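Local coordinates for oxidoreductase, 2OG-Fe oxygenase family protein, putative, expressed (Oryza sativa subsp. japonica, PDB 5XOI), which probably acts as an iron(II)- and 2-oxoglutarate-dependent dioxygenase of the AlkB family, this chain being the oxygenase domain of the longer protein, at residues Leu16-Lys21 and Asp181-Asp186; Thr163-Tyr168 and Arg203-Thr208. One frame throughout, in Å; residues are numbered along the deposited sequence.

Interaction 1: residues Leu16-Lys21 and Asp181-Asp186; sequences LKKFLK and DLESGD
Lys17 reaches across to Asp186 and Glu183. CB, set off away from 181-186, passes 4.1 Å from Asp186 OD1; kinks at chi2 (-64°) and chi3 (-60°) then fold the chain back, so that CD and CE pass close to both oxygens of the Asp186 carboxylate, CE at 3.5 Å from each. At the tip, NZ forms two salt bridges, to Asp186 OD2 at 2.6 Å on the syn side and to Glu183 OE2 at 2.8 Å on the anti side. A water takes a further N-H of NZ and donates to Asp181 O, tying the ammonium to the end of strand 178-182. The Asp186 carboxylate is gripped from several directions: OD2 also accepts Glu183 N from well above its plane, while Lys18 N meets OD1 at 2.9 Å on the anti side. With Lys17 and two backbone N-H groups around it, this buried carboxylate is likely to stay ionised. Were Asp186 replaced by an alanine, the Lys17 ammonium would probably keep Glu183 as its one carboxylate mate, and Lys18 N and Glu183 N would lose this acceptor. The Lys18 chain, bent at chi2, brings CD and CE past Ser184 O and donates to it from NZ at 2.8 Å, in the carbonyl plane. The two backbones meet as type II turns, Leu16-Phe19 and Glu183-Asp186. Gly185, at a backbone conformation that calls for glycine, brings its CA within 4.4 Å of Lys18 CA, and its carbonyl accepts Leu20 N at 3.0 Å on a lone pair. The paired turns join the link from strand 13-16 to helix 22-37 with the connection between strands 178-182 and 187-190, while Phe19 and Leu20 pack on helix 87-106 and on Val187.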
loop_
_atom_site.group_PDB
_atom_site.type_symbol
_atom_site.label_atom_id
_atom_site.label_comp_id
_atom_site.label_asym_id
_atom_site.label_seq_id
_atom_site.Cartn_x
_atom_site.Cartn_y
_atom_site.Cartn_z
ATOM N N LEU A 16 -8.915 6.896 -3.430
ATOM C CA LEU A 16 -10.094 7.089 -2.586
ATOM C C LEU A 16 -9.683 8.008 -1.435
ATOM O O LEU A 16 -9.009 7.582 -0.487
ATOM C CB LEU A 16 -10.631 5.749 -2.090
ATOM C CG LEU A 16 -11.079 4.746 -3.151
ATOM C CD1 LEU A 16 -9.898 3.881 -3.601
ATOM C CD2 LEU A 16 -12.168 3.838 -2.616
ATOM N N LYS A 17 -10.075 9.277 -1.522
ATOM C CA LYS A 17 -9.643 10.252 -0.524
ATOM C C LYS A 17 -10.343 10.009 0.806
ATOM O O LYS A 17 -11.570 9.876 0.856
ATOM C CB LYS A 17 -9.926 11.678 -1.005
ATOM C CG LYS A 17 -9.151 12.095 -2.245
ATOM C CD LYS A 17 -7.652 12.139 -2.004
ATOM C CE LYS A 17 -7.288 13.136 -0.915
ATOM N NZ LYS A 17 -5.815 13.147 -0.607
ATOM N N LYS A 18 -9.561 9.979 1.889
ATOM C CA LYS A 18 -10.099 9.889 3.252
ATOM C C LYS A 18 -11.074 8.716 3.393
ATOM O O LYS A 18 -12.112 8.810 4.054
ATOM C CB LYS A 18 -10.764 11.208 3.660
ATOM C CG LYS A 18 -9.817 12.414 3.664
ATOM C CD LYS A 18 -8.590 12.163 4.534
ATOM C CE LYS A 18 -7.537 13.274 4.377
ATOM N NZ LYS A 18 -6.546 13.315 5.514
ATOM N N PHE A 19 -10.750 7.603 2.734
ATOM C CA PHE A 19 -11.652 6.454 2.727
ATOM C C PHE A 19 -11.708 5.769 4.091
ATOM O O PHE A 19 -12.774 5.296 4.510
ATOM C CB PHE A 19 -11.206 5.470 1.643
ATOM C CG PHE A 19 -12.170 4.356 1.387
ATOM C CD1 PHE A 19 -13.356 4.591 0.707
ATOM C CD2 PHE A 19 -11.883 3.064 1.806
ATOM C CE1 PHE A 19 -14.254 3.550 0.456
ATOM C CE2 PHE A 19 -12.773 2.016 1.565
ATOM C CZ PHE A 19 -13.959 2.265 0.890
ATOM N N LEU A 20 -10.578 5.701 4.800
ATOM C CA LEU A 20 -10.528 5.017 6.092
ATOM C C LEU A 20 -11.248 5.820 7.179
ATOM O O LEU A 20 -10.920 6.984 7.421
ATOM C CB LEU A 20 -9.071 4.778 6.498
ATOM C CG LEU A 20 -8.269 3.902 5.533
ATOM C CD1 LEU A 20 -6.798 3.766 5.982
ATOM C CD2 LEU A 20 -8.907 2.534 5.418
ATOM N N LYS A 21 -12.206 5.181 7.859
ATOM C CA LYS A 21 -12.951 5.853 8.920
ATOM C C LYS A 21 -12.041 6.164 10.107
ATOM O O LYS A 21 -10.969 5.581 10.269
ATOM C CB LYS A 21 -14.119 4.994 9.414
ATOM C CG LYS A 21 -15.176 4.653 8.383
ATOM C CD LYS A 21 -16.394 4.077 9.093
ATOM C CE LYS A 21 -16.929 2.848 8.387
ATOM N NZ LYS A 21 -17.114 3.108 6.932
ATOM N N ASP A 181 -0.242 13.344 -3.788
ATOM C CA ASP A 181 -0.080 13.239 -2.346
ATOM C C ASP A 181 -1.017 12.175 -1.786
ATOM O O ASP A 181 -2.230 12.198 -2.043
ATOM C CB ASP A 181 -0.355 14.572 -1.657
ATOM C CG ASP A 181 0.753 15.588 -1.866
ATOM O OD1 ASP A 181 1.836 15.253 -2.390
ATOM O OD2 ASP A 181 0.522 16.751 -1.487
ATOM N N LEU A 182 -0.462 11.272 -0.989
ATOM C CA LEU A 182 -1.245 10.279 -0.265
ATOM C C LEU A 182 -1.303 10.732 1.185
ATOM O O LEU A 182 -0.289 10.702 1.894
ATOM C CB LEU A 182 -0.639 8.883 -0.402
ATOM C CG LEU A 182 -0.505 8.364 -1.842
ATOM C CD1 LEU A 182 0.175 6.991 -1.854
ATOM C CD2 LEU A 182 -1.865 8.280 -2.504
ATOM N N GLU A 183 -2.481 11.201 1.605
ATOM C CA GLU A 183 -2.704 11.756 2.935
ATOM C C GLU A 183 -3.309 10.695 3.840
ATOM O O GLU A 183 -3.821 9.681 3.376
ATOM C CB GLU A 183 -3.641 12.969 2.876
ATOM C CG GLU A 183 -3.233 14.044 1.892
ATOM C CD GLU A 183 -4.212 15.204 1.890
ATOM O OE1 GLU A 183 -3.896 16.260 2.470
ATOM O OE2 GLU A 183 -5.307 15.052 1.317
ATOM N N SER A 184 -3.255 10.946 5.146
ATOM C CA SER A 184 -3.770 9.971 6.106
ATOM C C SER A 184 -5.234 9.641 5.822
ATOM O O SER A 184 -6.074 10.539 5.686
ATOM C CB SER A 184 -3.621 10.502 7.533
ATOM O OG SER A 184 -3.779 9.452 8.471
ATOM N N GLY A 185 -5.533 8.344 5.750
ATOM C CA GLY A 185 -6.845 7.841 5.423
ATOM C C GLY A 185 -7.062 7.526 3.960
ATOM O O GLY A 185 -8.045 6.850 3.629
ATOM N N ASP A 186 -6.185 7.992 3.072
ATOM C CA ASP A 186 -6.355 7.712 1.649
ATOM C C ASP A 186 -6.116 6.233 1.354
ATOM O O ASP A 186 -5.278 5.572 1.978
ATOM C CB ASP A 186 -5.400 8.542 0.797
ATOM C CG ASP A 186 -5.749 10.036 0.766
ATOM O OD1 ASP A 186 -6.796 10.445 1.316
ATOM O OD2 ASP A 186 -4.948 10.801 0.176
HETATM O O HOH W 1 -4.163 13.885 -3.021
#

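Interaction 2: residues Thr163-Tyr168 and Arg203-Thr208; sequences TAEFLY and RIKPKT
Glu165 lies alongside Arg203, both side chains pointing the same way, with OE2 3.4 Å from Arg203 CD. The overlap is with the aliphatic part of the arginine; the guanidinium only adds opposite charge nearby, as OE2 stands well out of its plane. The salt bridge goes to Lys205, which crosses Glu165 at about a right angle: the final bend of its chain (chi4 -56°) turns NZ onto OE2 at 2.5 Å, above the carboxylate plane. Further down, Lys205 CD rests on Thr163 CG2 at 3.8 Å. Thr163, Glu165, Arg203 and Lys205 share one face of the sheet. Ala164 and Ile204, a non-hydrogen-bonded pair, occupy the other, where Ala164 CB meets Ile204 CD1 at 4.1 Å. Between the strands, Lys205 N donates to Thr163 O and Glu165 N to Arg203 O, each at 2.8 Å. Beyond the last pair the chain turns back, and Thr208 OG1 bridges both strands, accepting Thr163 N at 2.8 Å and donating to Lys205 O at 2.6 Å. This is antiparallel pairing in the four-stranded sheet of the double-stranded beta-helix, the jelly-roll core of 2-oxoglutarate oxygenases; the Ala164-Ile204 face touches Arg223, a 2-oxoglutarate-binding residue, which is consistent with this face backing the cosubstrate pocket.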
loop_
_atom_site.group_PDB
_atom_site.type_symbol
_atom_site.label_atom_id
_atom_site.label_comp_id
_atom_site.label_asym_id
_atom_site.label_seq_id
_atom_site.Cartn_x
_atom_site.Cartn_y
_atom_site.Cartn_z
ATOM N N THR A 163 1.723 12.722 5.356
ATOM C CA THR A 163 1.473 12.607 3.924
ATOM C C THR A 163 2.726 12.148 3.187
ATOM O O THR A 163 3.841 12.581 3.503
ATOM C CB THR A 163 1.018 13.961 3.390
ATOM O OG1 THR A 163 -0.205 14.334 4.044
ATOM C CG2 THR A 163 0.828 13.927 1.861
ATOM N N ALA A 164 2.542 11.264 2.203
ATOM C CA ALA A 164 3.618 10.870 1.298
ATOM C C ALA A 164 3.436 11.554 -0.047
ATOM O O ALA A 164 2.314 11.683 -0.529
ATOM C CB ALA A 164 3.634 9.359 1.077
ATOM N N GLU A 165 4.544 11.995 -0.643
ATOM C CA GLU A 165 4.578 12.367 -2.052
ATOM C C GLU A 165 4.843 11.082 -2.837
ATOM O O GLU A 165 5.915 10.484 -2.705
ATOM C CB GLU A 165 5.645 13.437 -2.298
ATOM C CG GLU A 165 5.327 14.748 -1.570
ATOM C CD GLU A 165 6.333 15.866 -1.823
ATOM O OE1 GLU A 165 6.977 15.884 -2.896
ATOM O OE2 GLU A 165 6.461 16.750 -0.946
ATOM N N PHE A 166 3.852 10.635 -3.612
ATOM C CA PHE A 166 3.858 9.324 -4.262
ATOM C C PHE A 166 4.089 9.522 -5.755
ATOM O O PHE A 166 3.363 10.284 -6.401
ATOM C CB PHE A 166 2.534 8.596 -3.992
ATOM C CG PHE A 166 2.446 7.202 -4.568
ATOM C CD1 PHE A 166 2.990 6.114 -3.890
ATOM C CD2 PHE A 166 1.767 6.968 -5.762
ATOM C CE1 PHE A 166 2.887 4.831 -4.398
ATOM C CE2 PHE A 166 1.659 5.669 -6.274
ATOM C CZ PHE A 166 2.222 4.607 -5.592
ATOM N N LEU A 167 5.114 8.860 -6.296
ATOM C CA LEU A 167 5.442 8.962 -7.711
ATOM C C LEU A 167 4.886 7.752 -8.446
ATOM O O LEU A 167 4.895 6.637 -7.910
ATOM C CB LEU A 167 6.959 9.027 -7.926
ATOM C CG LEU A 167 7.702 10.365 -7.850
ATOM C CD1 LEU A 167 7.141 11.313 -6.816
ATOM C CD2 LEU A 167 9.179 10.108 -7.600
ATOM N N TYR A 168 4.431 7.957 -9.683
ATOM C CA TYR A 168 3.989 6.824 -10.489
ATOM C C TYR A 168 4.154 7.127 -11.974
ATOM O O TYR A 168 4.023 8.276 -12.411
ATOM C CB TYR A 168 2.527 6.441 -10.194
ATOM C CG TYR A 168 1.520 7.547 -10.402
ATOM C CD1 TYR A 168 1.304 8.514 -9.422
ATOM C CD2 TYR A 168 0.757 7.603 -11.568
ATOM C CE1 TYR A 168 0.357 9.528 -9.609
ATOM C CE2 TYR A 168 -0.183 8.611 -11.768
ATOM C CZ TYR A 168 -0.377 9.569 -10.792
ATOM O OH TYR A 168 -1.312 10.565 -11.007
ATOM N N ARG A 203 9.106 11.489 -0.796
ATOM C CA ARG A 203 9.202 12.382 0.349
ATOM C C ARG A 203 8.049 12.100 1.300
ATOM O O ARG A 203 6.938 11.787 0.859
ATOM C CB ARG A 203 9.146 13.839 -0.119
ATOM C CG ARG A 203 9.778 14.849 0.792
ATOM C CD ARG A 203 9.610 16.226 0.151
ATOM N NE ARG A 203 10.440 17.255 0.772
ATOM C CZ ARG A 203 10.304 17.662 2.025
ATOM N NH1 ARG A 203 9.379 17.115 2.794
ATOM N NH2 ARG A 203 11.088 18.616 2.510
ATOM N N ILE A 204 8.324 12.206 2.595
ATOM C CA ILE A 204 7.294 12.266 3.624
ATOM C C ILE A 204 7.192 13.725 4.055
ATOM O O ILE A 204 8.211 14.356 4.357
ATOM C CB ILE A 204 7.627 11.358 4.821
ATOM C CG1 ILE A 204 7.934 9.908 4.386
ATOM C CG2 ILE A 204 6.509 11.420 5.865
ATOM C CD1 ILE A 204 6.773 9.177 3.710
ATOM N N LYS A 205 5.975 14.269 4.056
ATOM C CA LYS A 205 5.766 15.656 4.466
ATOM C C LYS A 205 5.687 15.720 5.984
ATOM O O LYS A 205 4.729 15.198 6.567
ATOM C CB LYS A 205 4.477 16.225 3.854
ATOM C CG LYS A 205 4.449 16.234 2.330
ATOM C CD LYS A 205 3.159 16.886 1.826
ATOM C CE LYS A 205 3.166 17.092 0.323
ATOM N NZ LYS A 205 4.338 17.881 -0.123
ATOM N N PRO A 206 6.651 16.331 6.670
ATOM C CA PRO A 206 6.620 16.283 8.134
ATOM C C PRO A 206 5.453 17.076 8.692
ATOM O O PRO A 206 4.973 18.038 8.084
ATOM C CB PRO A 206 7.971 16.883 8.555
ATOM C CG PRO A 206 8.515 17.560 7.334
ATOM C CD PRO A 206 7.916 16.878 6.147
ATOM N N LYS A 207 4.968 16.620 9.850
ATOM C CA LYS A 207 3.965 17.355 10.623
ATOM C C LYS A 207 2.662 17.513 9.857
ATOM O O LYS A 207 2.003 18.553 9.953
ATOM C CB LYS A 207 4.476 18.738 11.038
ATOM C CG LYS A 207 5.874 18.724 11.600
ATOM C CD LYS A 207 5.854 18.337 13.044
ATOM C CE LYS A 207 5.295 19.459 13.903
ATOM N NZ LYS A 207 5.167 18.975 15.297
ATOM N N THR A 208 2.283 16.501 9.081
ATOM C CA THR A 208 1.024 16.553 8.351
ATOM C C THR A 208 -0.013 15.565 8.863
ATOM O O THR A 208 -1.190 15.689 8.497
ATOM C CB THR A 208 1.259 16.327 6.845
ATOM O OG1 THR A 208 2.154 15.220 6.641
ATOM C CG2 THR A 208 1.872 17.575 6.221
#

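In the fold
Interactions 1 and 2, their centres 13 Å apart, meet where strand 178-182 runs beside strand 163-169 in the four-stranded sheet. Leu182 N lies 2.8 Å from Ala164 O, a probable backbone hydrogen bond, and Leu182 CD1 packs on Phe166 CG at 3.5 Å. On the charged face, Asp181 OD2 comes within 3.2 Å of Lys205 CE. Interaction 2 is the one nearer the active site: the Ala164 side chain is about 3 Å from that of Arg223, about 6 Å from a succinic acid molecule that probably came from the crystallisation liquor but may mark the pocket, and about 12 Å from the manganese held by His139, Asp141 and His199. In interaction 1, the Ser184 side chain stands about 8 Å from that of Arg223.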